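Local coordinates for protein glutaminase 1 (Escherichia coli, PDB 1U60) that catalyses the hydrolysis of L-glutamine to L-glutamate and ammonium as a homotetrameric enzyme of the glutaminase family, at residues 81-84 with 85-89; 156-159 with 160-164; 216-219 with 220-223; 296-299 with 300-304. One frame throughout, in Å; residues are numbered along the deposited sequence.

Interaction 1 (81-84 with 85-89). With EDO (1,2-ethanediol), chain G.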
loop_
_atom_site.group_PDB
_atom_site.type_symbol
_atom_site.label_atom_id
_atom_site.label_comp_id
_atom_site.label_asym_id
_atom_site.label_seq_id
_atom_site.Cartn_x
_atom_site.Cartn_y
_atom_site.Cartn_z
ATOM N N GLY A 81 -16.655 13.472 -2.781
ATOM C CA GLY A 81 -15.272 13.927 -2.802
ATOM C C GLY A 81 -14.383 13.112 -1.876
ATOM O O GLY A 81 -14.901 12.352 -1.049
ATOM N N PRO A 82 -13.072 13.263 -1.994
ATOM C CA PRO A 82 -12.153 12.402 -1.243
ATOM C C PRO A 82 -12.137 12.589 0.248
ATOM O O PRO A 82 -11.932 11.598 0.983
ATOM C CB PRO A 82 -10.768 12.717 -1.852
ATOM C CG PRO A 82 -10.967 14.089 -2.495
ATOM C CD PRO A 82 -12.338 14.093 -2.977
ATOM N N GLN A 83 -12.338 13.822 0.727
ATOM C CA GLN A 83 -12.340 14.013 2.177
ATOM C C GLN A 83 -13.481 13.246 2.834
ATOM O O GLN A 83 -13.291 12.572 3.838
ATOM C CB GLN A 83 -12.376 15.514 2.590
ATOM C CG GLN A 83 -12.187 15.672 4.098
ATOM C CD GLN A 83 -10.802 15.229 4.544
ATOM O OE1 GLN A 83 -9.806 15.741 4.053
ATOM N NE2 GLN A 83 -10.741 14.246 5.424
ATOM N N ALA A 84 -14.682 13.311 2.250
ATOM C CA ALA A 84 -15.807 12.598 2.761
ATOM C C ALA A 84 -15.622 11.104 2.737
ATOM O O ALA A 84 -16.064 10.424 3.650
ATOM C CB ALA A 84 -17.080 13.009 1.969
ATOM N N VAL A 85 -15.042 10.566 1.661
ATOM C CA VAL A 85 -14.792 9.164 1.604
ATOM C C VAL A 85 -13.801 8.749 2.704
ATOM O O VAL A 85 -13.997 7.749 3.372
ATOM C CB VAL A 85 -14.317 8.737 0.201
ATOM C CG1 VAL A 85 -13.794 7.289 0.219
ATOM C CG2 VAL A 85 -15.480 8.865 -0.793
ATOM N N GLN A 86 -12.785 9.552 2.939
ATOM C CA GLN A 86 -11.759 9.213 3.961
ATOM C C GLN A 86 -12.377 9.252 5.391
ATOM O O GLN A 86 -12.090 8.380 6.236
ATOM C CB GLN A 86 -10.570 10.163 3.849
ATOM C CG GLN A 86 -9.390 9.668 4.658
ATOM C CD GLN A 86 -8.172 10.572 4.530
ATOM O OE1 GLN A 86 -8.255 11.668 3.950
ATOM N NE2 GLN A 86 -7.012 10.075 5.005
ATOM N N ASP A 87 -13.233 10.238 5.647
ATOM C CA ASP A 87 -13.894 10.413 6.927
ATOM C C ASP A 87 -14.971 9.349 7.202
ATOM O O ASP A 87 -15.076 8.809 8.325
ATOM C CB ASP A 87 -14.599 11.775 6.950
ATOM C CG ASP A 87 -13.632 12.956 7.037
ATOM O OD1 ASP A 87 -12.433 12.780 7.364
ATOM O OD2 ASP A 87 -14.013 14.109 6.779
ATOM N N LYS A 88 -15.797 9.071 6.189
ATOM C CA LYS A 88 -16.967 8.205 6.347
ATOM C C LYS A 88 -16.712 6.713 6.079
ATOM O O LYS A 88 -17.485 5.880 6.525
ATOM C CB LYS A 88 -18.095 8.721 5.443
ATOM C CG LYS A 88 -18.441 10.194 5.680
ATOM C CD LYS A 88 -18.933 10.418 7.097
ATOM C CE LYS A 88 -19.529 11.846 7.247
ATOM N NZ LYS A 88 -19.851 12.214 8.692
ATOM N N ILE A 89 -15.619 6.378 5.384
ATOM C CA ILE A 89 -15.308 5.007 5.007
ATOM C C ILE A 89 -13.907 4.690 5.497
ATOM O O ILE A 89 -13.753 3.759 6.280
ATOM C CB ILE A 89 -15.403 4.751 3.483
ATOM C CG1 ILE A 89 -16.699 5.321 2.890
ATOM C CG2 ILE A 89 -15.282 3.247 3.183
ATOM C CD1 ILE A 89 -17.956 4.598 3.377
HETATM C C1 EDO G . -16.680 13.426 9.513
HETATM O O1 EDO G . -16.961 12.148 10.077
HETATM C C2 EDO G . -17.750 14.435 9.869
HETATM O O2 EDO G . -18.404 14.895 8.704
#

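Interaction 2 (156-159 with 160-164)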
loop_
_atom_site.group_PDB
_atom_site.type_symbol
_atom_site.label_atom_id
_atom_site.label_comp_id
_atom_site.label_asym_id
_atom_site.label_seq_id
_atom_site.Cartn_x
_atom_site.Cartn_y
_atom_site.Cartn_z
ATOM N N GLU A 156 -29.711 -14.759 -12.358
ATOM C CA GLU A 156 -29.372 -15.983 -11.661
ATOM C C GLU A 156 -28.388 -15.721 -10.534
ATOM O O GLU A 156 -28.612 -16.165 -9.392
ATOM C CB GLU A 156 -28.801 -17.039 -12.603
ATOM C CG GLU A 156 -28.472 -18.322 -11.843
ATOM C CD GLU A 156 -28.004 -19.468 -12.717
ATOM O OE1 GLU A 156 -27.813 -19.285 -13.938
ATOM O OE2 GLU A 156 -27.762 -20.529 -12.110
ATOM N N VAL A 157 -27.319 -14.975 -10.828
ATOM C CA VAL A 157 -26.310 -14.703 -9.780
ATOM C C VAL A 157 -26.931 -13.869 -8.671
ATOM O O VAL A 157 -26.728 -14.164 -7.492
ATOM C CB VAL A 157 -25.088 -13.979 -10.329
ATOM C CG1 VAL A 157 -24.141 -13.531 -9.198
ATOM C CG2 VAL A 157 -24.361 -14.878 -11.315
ATOM N N ASN A 158 -27.632 -12.804 -9.041
ATOM C CA ASN A 158 -28.298 -11.911 -8.076
ATOM C C ASN A 158 -29.286 -12.683 -7.177
ATOM O O ASN A 158 -29.254 -12.551 -5.963
ATOM C CB ASN A 158 -29.009 -10.750 -8.785
ATOM C CG ASN A 158 -29.678 -9.820 -7.833
ATOM O OD1 ASN A 158 -30.909 -9.674 -7.842
ATOM N ND2 ASN A 158 -28.907 -9.227 -6.985
ATOM N N GLN A 159 -30.140 -13.511 -7.768
ATOM C CA GLN A 159 -31.071 -14.297 -6.939
ATOM C C GLN A 159 -30.354 -15.227 -5.942
ATOM O O GLN A 159 -30.777 -15.334 -4.768
ATOM C CB GLN A 159 -32.079 -15.063 -7.823
ATOM C CG GLN A 159 -33.471 -15.223 -7.167
ATOM C CD GLN A 159 -34.186 -13.859 -6.975
ATOM O OE1 GLN A 159 -34.686 -13.253 -7.950
ATOM N NE2 GLN A 159 -34.214 -13.374 -5.738
ATOM N N SER A 160 -29.267 -15.863 -6.374
ATOM C CA SER A 160 -28.473 -16.720 -5.521
ATOM C C SER A 160 -27.769 -15.960 -4.403
ATOM O O SER A 160 -27.765 -16.373 -3.234
ATOM C CB SER A 160 -27.426 -17.485 -6.349
ATOM O OG SER A 160 -28.062 -18.447 -7.152
ATOM N N GLU A 161 -27.156 -14.839 -4.770
ATOM C CA GLU A 161 -26.453 -13.999 -3.790
ATOM C C GLU A 161 -27.412 -13.401 -2.764
ATOM O O GLU A 161 -27.076 -13.329 -1.587
ATOM C CB GLU A 161 -25.711 -12.882 -4.520
ATOM C CG GLU A 161 -24.504 -13.392 -5.339
ATOM C CD GLU A 161 -23.255 -13.586 -4.513
ATOM O OE1 GLU A 161 -23.335 -13.454 -3.266
ATOM O OE2 GLU A 161 -22.178 -13.932 -5.083
ATOM N N GLN A 162 -28.596 -12.963 -3.226
ATOM C CA GLN A 162 -29.565 -12.244 -2.406
ATOM C C GLN A 162 -30.135 -13.177 -1.334
ATOM O O GLN A 162 -30.652 -12.703 -0.302
ATOM C CB GLN A 162 -30.746 -11.713 -3.254
ATOM C CG GLN A 162 -30.512 -10.491 -4.182
ATOM C CD GLN A 162 -30.280 -9.148 -3.494
ATOM O OE1 GLN A 162 -30.598 -8.944 -2.313
ATOM N NE2 GLN A 162 -29.768 -8.212 -4.258
ATOM N N THR A 163 -30.106 -14.486 -1.633
ATOM C CA THR A 163 -30.728 -15.467 -0.735
ATOM C C THR A 163 -29.723 -16.232 0.080
ATOM O O THR A 163 -30.104 -17.123 0.858
ATOM C CB THR A 163 -31.629 -16.428 -1.514
ATOM O OG1 THR A 163 -30.897 -17.049 -2.565
ATOM C CG2 THR A 163 -32.733 -15.704 -2.191
ATOM N N THR A 164 -28.448 -15.876 -0.057
ATOM C CA THR A 164 -27.376 -16.429 0.770
ATOM C C THR A 164 -26.482 -15.437 1.515
ATOM O O THR A 164 -25.452 -15.841 2.089
ATOM C CB THR A 164 -26.437 -17.312 -0.081
ATOM O OG1 THR A 164 -25.906 -16.548 -1.182
ATOM C CG2 THR A 164 -27.194 -18.512 -0.671
HETATM O O HOH W 1 -30.554 -18.237 -8.977
#

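Interaction 3 (216-219 with 220-223)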
loop_
_atom_site.group_PDB
_atom_site.type_symbol
_atom_site.label_atom_id
_atom_site.label_comp_id
_atom_site.label_asym_id
_atom_site.label_seq_id
_atom_site.Cartn_x
_atom_site.Cartn_y
_atom_site.Cartn_z
ATOM N N GLY A 216 -9.264 8.660 -15.897
ATOM C CA GLY A 216 -10.695 8.784 -15.793
ATOM C C GLY A 216 -11.411 8.832 -17.126
ATOM O O GLY A 216 -12.627 9.005 -17.149
ATOM N N VAL A 217 -10.659 8.688 -18.208
ATOM C CA VAL A 217 -11.206 8.677 -19.575
ATOM C C VAL A 217 -11.224 7.253 -20.100
ATOM O O VAL A 217 -10.178 6.614 -20.171
ATOM C CB VAL A 217 -10.357 9.546 -20.547
ATOM C CG1 VAL A 217 -10.880 9.508 -21.976
ATOM C CG2 VAL A 217 -10.327 11.019 -20.094
ATOM N N ASN A 218 -12.398 6.769 -20.449
ATOM C CA ASN A 218 -12.541 5.446 -21.086
ATOM C C ASN A 218 -12.006 5.538 -22.524
ATOM O O ASN A 218 -12.552 6.295 -23.347
ATOM C CB ASN A 218 -14.005 4.970 -21.061
ATOM C CG ASN A 218 -14.157 3.587 -21.697
ATOM O OD1 ASN A 218 -13.497 3.272 -22.700
ATOM N ND2 ASN A 218 -15.035 2.754 -21.129
ATOM N N PRO A 219 -10.881 4.875 -22.808
ATOM C CA PRO A 219 -10.223 5.064 -24.113
ATOM C C PRO A 219 -10.958 4.370 -25.267
ATOM O O PRO A 219 -10.588 4.583 -26.427
ATOM C CB PRO A 219 -8.806 4.515 -23.876
ATOM C CG PRO A 219 -9.004 3.392 -22.850
ATOM C CD PRO A 219 -10.149 3.888 -21.971
ATOM N N LEU A 220 -11.977 3.544 -24.989
ATOM C CA LEU A 220 -12.721 2.875 -26.051
ATOM C C LEU A 220 -13.950 3.673 -26.455
ATOM O O LEU A 220 -14.333 3.657 -27.615
ATOM C CB LEU A 220 -13.135 1.451 -25.671
ATOM C CG LEU A 220 -11.951 0.534 -25.336
ATOM C CD1 LEU A 220 -12.450 -0.885 -25.061
ATOM C CD2 LEU A 220 -10.804 0.527 -26.358
ATOM N N THR A 221 -14.558 4.370 -25.492
ATOM C CA THR A 221 -15.733 5.185 -25.755
ATOM C C THR A 221 -15.325 6.657 -25.858
ATOM O O THR A 221 -16.190 7.470 -26.116
ATOM C CB THR A 221 -16.787 5.040 -24.634
ATOM O OG1 THR A 221 -16.194 5.366 -23.359
ATOM C CG2 THR A 221 -17.229 3.598 -24.482
ATOM N N HIS A 222 -14.053 6.989 -25.579
ATOM C CA HIS A 222 -13.522 8.369 -25.692
ATOM C C HIS A 222 -14.396 9.305 -24.878
ATOM O O HIS A 222 -14.920 10.322 -25.399
ATOM C CB HIS A 222 -13.478 8.857 -27.167
ATOM C CG HIS A 222 -12.871 7.863 -28.108
ATOM N ND1 HIS A 222 -13.619 6.931 -28.794
ATOM C CD2 HIS A 222 -11.583 7.644 -28.469
ATOM C CE1 HIS A 222 -12.814 6.160 -29.509
ATOM N NE2 HIS A 222 -11.578 6.583 -29.342
ATOM N N LYS A 223 -14.590 8.947 -23.626
ATOM C CA LYS A 223 -15.495 9.675 -22.733
ATOM C C LYS A 223 -14.863 9.820 -21.359
ATOM O O LYS A 223 -14.401 8.817 -20.783
ATOM C CB LYS A 223 -16.804 8.935 -22.567
ATOM C CG LYS A 223 -17.900 9.730 -21.813
ATOM C CD LYS A 223 -19.310 9.268 -22.232
ATOM C CE LYS A 223 -20.348 10.265 -21.762
ATOM N NZ LYS A 223 -21.576 9.613 -21.200
#

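Interaction 4 (296-299 with 300-304)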
loop_
_atom_site.group_PDB
_atom_site.type_symbol
_atom_site.label_atom_id
_atom_site.label_comp_id
_atom_site.label_asym_id
_atom_site.label_seq_id
_atom_site.Cartn_x
_atom_site.Cartn_y
_atom_site.Cartn_z
ATOM N N VAL A 296 -1.452 -11.735 -14.973
ATOM C CA VAL A 296 -1.291 -10.283 -14.861
ATOM C C VAL A 296 0.137 -9.922 -14.441
ATOM O O VAL A 296 0.746 -9.020 -15.041
ATOM C CB VAL A 296 -2.305 -9.680 -13.887
ATOM C CG1 VAL A 296 -1.955 -8.246 -13.575
ATOM C CG2 VAL A 296 -3.776 -9.764 -14.473
ATOM N N ALA A 297 0.658 -10.606 -13.420
ATOM C CA ALA A 297 2.032 -10.376 -12.995
ATOM C C ALA A 297 3.011 -10.587 -14.137
ATOM O O ALA A 297 3.971 -9.848 -14.310
ATOM C CB ALA A 297 2.378 -11.291 -11.810
ATOM N N SER A 298 2.769 -11.635 -14.936
ATOM C CA SER A 298 3.648 -11.929 -16.062
ATOM C C SER A 298 3.692 -10.789 -17.090
ATOM O O SER A 298 4.747 -10.341 -17.504
ATOM C CB SER A 298 3.220 -13.228 -16.743
ATOM O OG SER A 298 4.060 -13.443 -17.887
ATOM N N VAL A 299 2.526 -10.262 -17.482
ATOM C CA VAL A 299 2.486 -9.177 -18.423
ATOM C C VAL A 299 3.268 -7.978 -17.859
ATOM O O VAL A 299 4.104 -7.365 -18.552
ATOM C CB VAL A 299 1.028 -8.793 -18.761
ATOM C CG1 VAL A 299 0.950 -7.492 -19.647
ATOM C CG2 VAL A 299 0.302 -9.935 -19.481
ATOM N N ALA A 300 2.995 -7.654 -16.585
ATOM C CA ALA A 300 3.587 -6.490 -15.981
ATOM C C ALA A 300 5.113 -6.685 -15.907
ATOM O O ALA A 300 5.882 -5.744 -16.163
ATOM C CB ALA A 300 3.010 -6.235 -14.587
ATOM N N LYS A 301 5.551 -7.900 -15.610
ATOM C CA LYS A 301 6.990 -8.169 -15.471
ATOM C C LYS A 301 7.675 -8.107 -16.840
ATOM O O LYS A 301 8.770 -7.563 -16.995
ATOM C CB LYS A 301 7.214 -9.542 -14.884
ATOM C CG LYS A 301 8.681 -9.881 -14.656
ATOM C CD LYS A 301 8.855 -11.009 -13.645
ATOM C CE LYS A 301 10.336 -11.288 -13.370
ATOM N NZ LYS A 301 10.694 -12.681 -13.754
ATOM N N GLN A 302 7.033 -8.681 -17.838
ATOM C CA GLN A 302 7.582 -8.692 -19.199
ATOM C C GLN A 302 7.694 -7.271 -19.753
ATOM O O GLN A 302 8.639 -6.985 -20.476
ATOM C CB GLN A 302 6.714 -9.503 -20.146
ATOM C CG GLN A 302 6.745 -11.025 -20.003
ATOM C CD GLN A 302 5.765 -11.676 -20.981
ATOM O OE1 GLN A 302 6.027 -11.693 -22.199
ATOM N NE2 GLN A 302 4.601 -12.125 -20.469
ATOM N N LEU A 303 6.748 -6.380 -19.415
ATOM C CA LEU A 303 6.734 -5.034 -19.972
ATOM C C LEU A 303 7.456 -4.024 -19.070
ATOM O O LEU A 303 7.590 -2.851 -19.457
ATOM C CB LEU A 303 5.284 -4.587 -20.266
ATOM C CG LEU A 303 4.516 -5.403 -21.298
ATOM C CD1 LEU A 303 3.091 -4.860 -21.478
ATOM C CD2 LEU A 303 5.272 -5.476 -22.630
ATOM N N GLY A 304 7.924 -4.473 -17.896
ATOM C CA GLY A 304 8.726 -3.663 -16.981
ATOM C C GLY A 304 7.931 -2.610 -16.183
ATOM O O GLY A 304 8.471 -1.554 -15.866
#

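Interaction 1 (81-84 with 85-89)
Gln83 and Asp87, one turn apart on the helix 82-88, are joined by a side-chain hydrogen bond in which Gln83 NE2 donates to Asp87 OD1 over 3.0 Å. The bond lies close to the amide plane of Gln83 but reaches the carboxylate from above, 44° out of its plane, and the two flat groups are inclined to each other. Gln83 reaches forward because its chain bends at chi2 (66°), while Asp87 has CG beside its own backbone N (chi1 -71°), which lays the carboxylate against the preceding turn, near Gln83 O. The main-chain bonds of the helix accompany this pair: Val85 N to Gly81 O, Gln86 N to Pro82 O, Asp87 N to Gln83 O at 3.0 Å and Lys88 N to Ala84 O at 2.9 Å. At the solvent side Lys88 NZ makes two weak hydrogen bonds to a 1,2-ethanediol, probably from the crystallisation liquor, whose C1 lies 3.7 Å from Asp87 CB. On the buried side Val85 packs on Leu73 and Leu77 of the helix 68-80, and Gln86 NE2 bonds to Asp249 of the second subunit, whose Tyr252 OH also holds Pro82 O. Gly81, with positive phi, ends one helix and N-caps the next, with Pro82 in the first turn: a short helix with an i to i+4 Gln-Asp side-chain hydrogen bond on its exposed face and a subunit interface alongside.

Interaction 2 (156-159 with 160-164)
Glu156 and Ser160 meet through the main chain, Ser160 N donating to Glu156 O at 3.1 Å, and the same i to i+4 pattern continues with Glu161 N to Val157 O and Gln162 N to Asn158 O, both 2.8 Å. At the next step the helical bond fades: Thr163 N reaches Gln159 O only weakly, and the hydroxyl of Thr163 takes over, its OG1 donating to that same oxygen at 2.8 Å. With chi1 at 55°, OG1 is placed between the backbone N and the carbonyl carbon, facing back along the chain. Thr164 repeats the device, its OG1 donating to Ser160 O at 2.8 Å. A water forms a further polar link, donating to Glu156 O and also hydrogen-bonded to Ser160 OG. Gln162 NE2 donates away from the helix, to Asp190 O.

Apolar contact is modest. Val157 CG1 lies 3.9 Å from Glu161 CG, the two side chains running side by side in the same direction, and Val157 also packs on Phe32. Gln162 CG touches Asn158 O.

Glu161, predicted to bind substrate, bends at chi2 (-83°); its OE2 is hydrogen-bonded to Tyr29 OH and lies near the carboxylate of Glu65. Threonine hydroxyls thus serve the carbonyls of the last turn, and a water that of Glu156 in the first, whereas the stem of Glu161 lies against Val157 and the hydrogen bond with Tyr29 probably helps to orient its carboxylate, consistent with a place in the substrate pocket.

Interaction 3 (216-219 with 220-223)
The strands 217-218 and 223-224 form a two-stranded antiparallel hairpin, and its turn carries a G1 beta bulge: His222 and Lys223 both face Asn218. Asn218 and Lys223 are a hydrogen-bonded pair, with Asn218 N donating to Lys223 O at 2.9 Å; in return Asn218 O receives two weak bonds, from His222 N and Lys223 N. His222 occupies the bulge position with positive phi (54°), a place often taken by glycine. Beside the pair, Val217 CA makes a CH...O contact of 3.4 Å with Lys223 O.

Among the side chains Asn218 does most of the work. Its CG lies anti to the backbone N (chi1 -179°), turning the amide into the loop, where OD1 accepts from Leu220 N at 2.8 Å in the carbonyl plane, an Asx turn, and from Thr221 N at 3.2 Å well above that plane. One oxygen thereby holds two successive amides. The other end of the amide, ND2, donates to Gln145 O, and Asn218 and Pro219 rest on the helix 202-213. Thr221 crosses Asn218 at about a right angle, its OG1 3.2 Å from Asn218 CG without a hydrogen bond to OD1. Over one face of the His222 ring sits Pro219 O, 3.6 Å above the plane and displaced toward the rim.

Interaction 4 (296-299 with 300-304)
Ser298 carries OG anti to its own N (chi1 177°), while one turn later Gln302 has CG beside the backbone N (chi1 -73°) and an extended chain beyond it; together these torsions bring the amide of Gln302 back to the hydroxyl. The pair stands on the last turns of the helix 290-303, which closes in a Schellman motif at Gly304. Gln302 NE2 donates to Ser298 OG at 2.9 Å, the oxygen lying 26° out of the amide plane, and makes a second, weak bond to Ser298 O. That carbonyl already accepts Gln302 N at 2.8 Å, so both the main chain and the side chain of Gln302 converge on one residue. The amide nitrogen is tied outward as well, to Ala10 O of the helix 4-18, so that the glutamine links the two helices.

The usual i to i+4 bonds complete the turns: Ala300 N to Val296 O, Lys301 N to Ala297 O and Leu303 N to Val299 O, the last at 3.0 Å. After Leu303 the chain turns to positive phi at Gly304, whose N makes a weak bond to Lys301 O.

The inward face is hydrophobic. Val296, Val299 and Leu303 pack on the five-stranded antiparallel sheet, Val299 meeting Val43, Ile45 and Ile276 and Leu303 meeting Ile45 and Met274, consistent with the helix-on-sheet packing of the beta-lactamase clan. Within the helix, Val299 and Leu303 lie side by side and point the same way, with CG1 of Val299 3.9 Å from CD1 of Leu303.

Along the chain the four contacts come in series, from interaction 1 to interaction 4, and none touches another. Each is local, three on helices (82-88, 155-162 and 290-303) and one on the two-stranded hairpin 217-218/223-224. Their centres lie 24 to 36 Å apart, the closest pair being interactions 3 and 4 and the most distant interactions 2 and 4, which stand on opposite sides of the chain's centre. Their surroundings differ: interaction 4 backs the five-stranded sheet, interaction 2 holds a predicted substrate-binding residue, interaction 1 meets the second subunit, and interaction 3 rests on the helix 202-213. Local bonds thus order the backbone at a subunit interface, a probable substrate site, a hairpin and a sheet-backing helix.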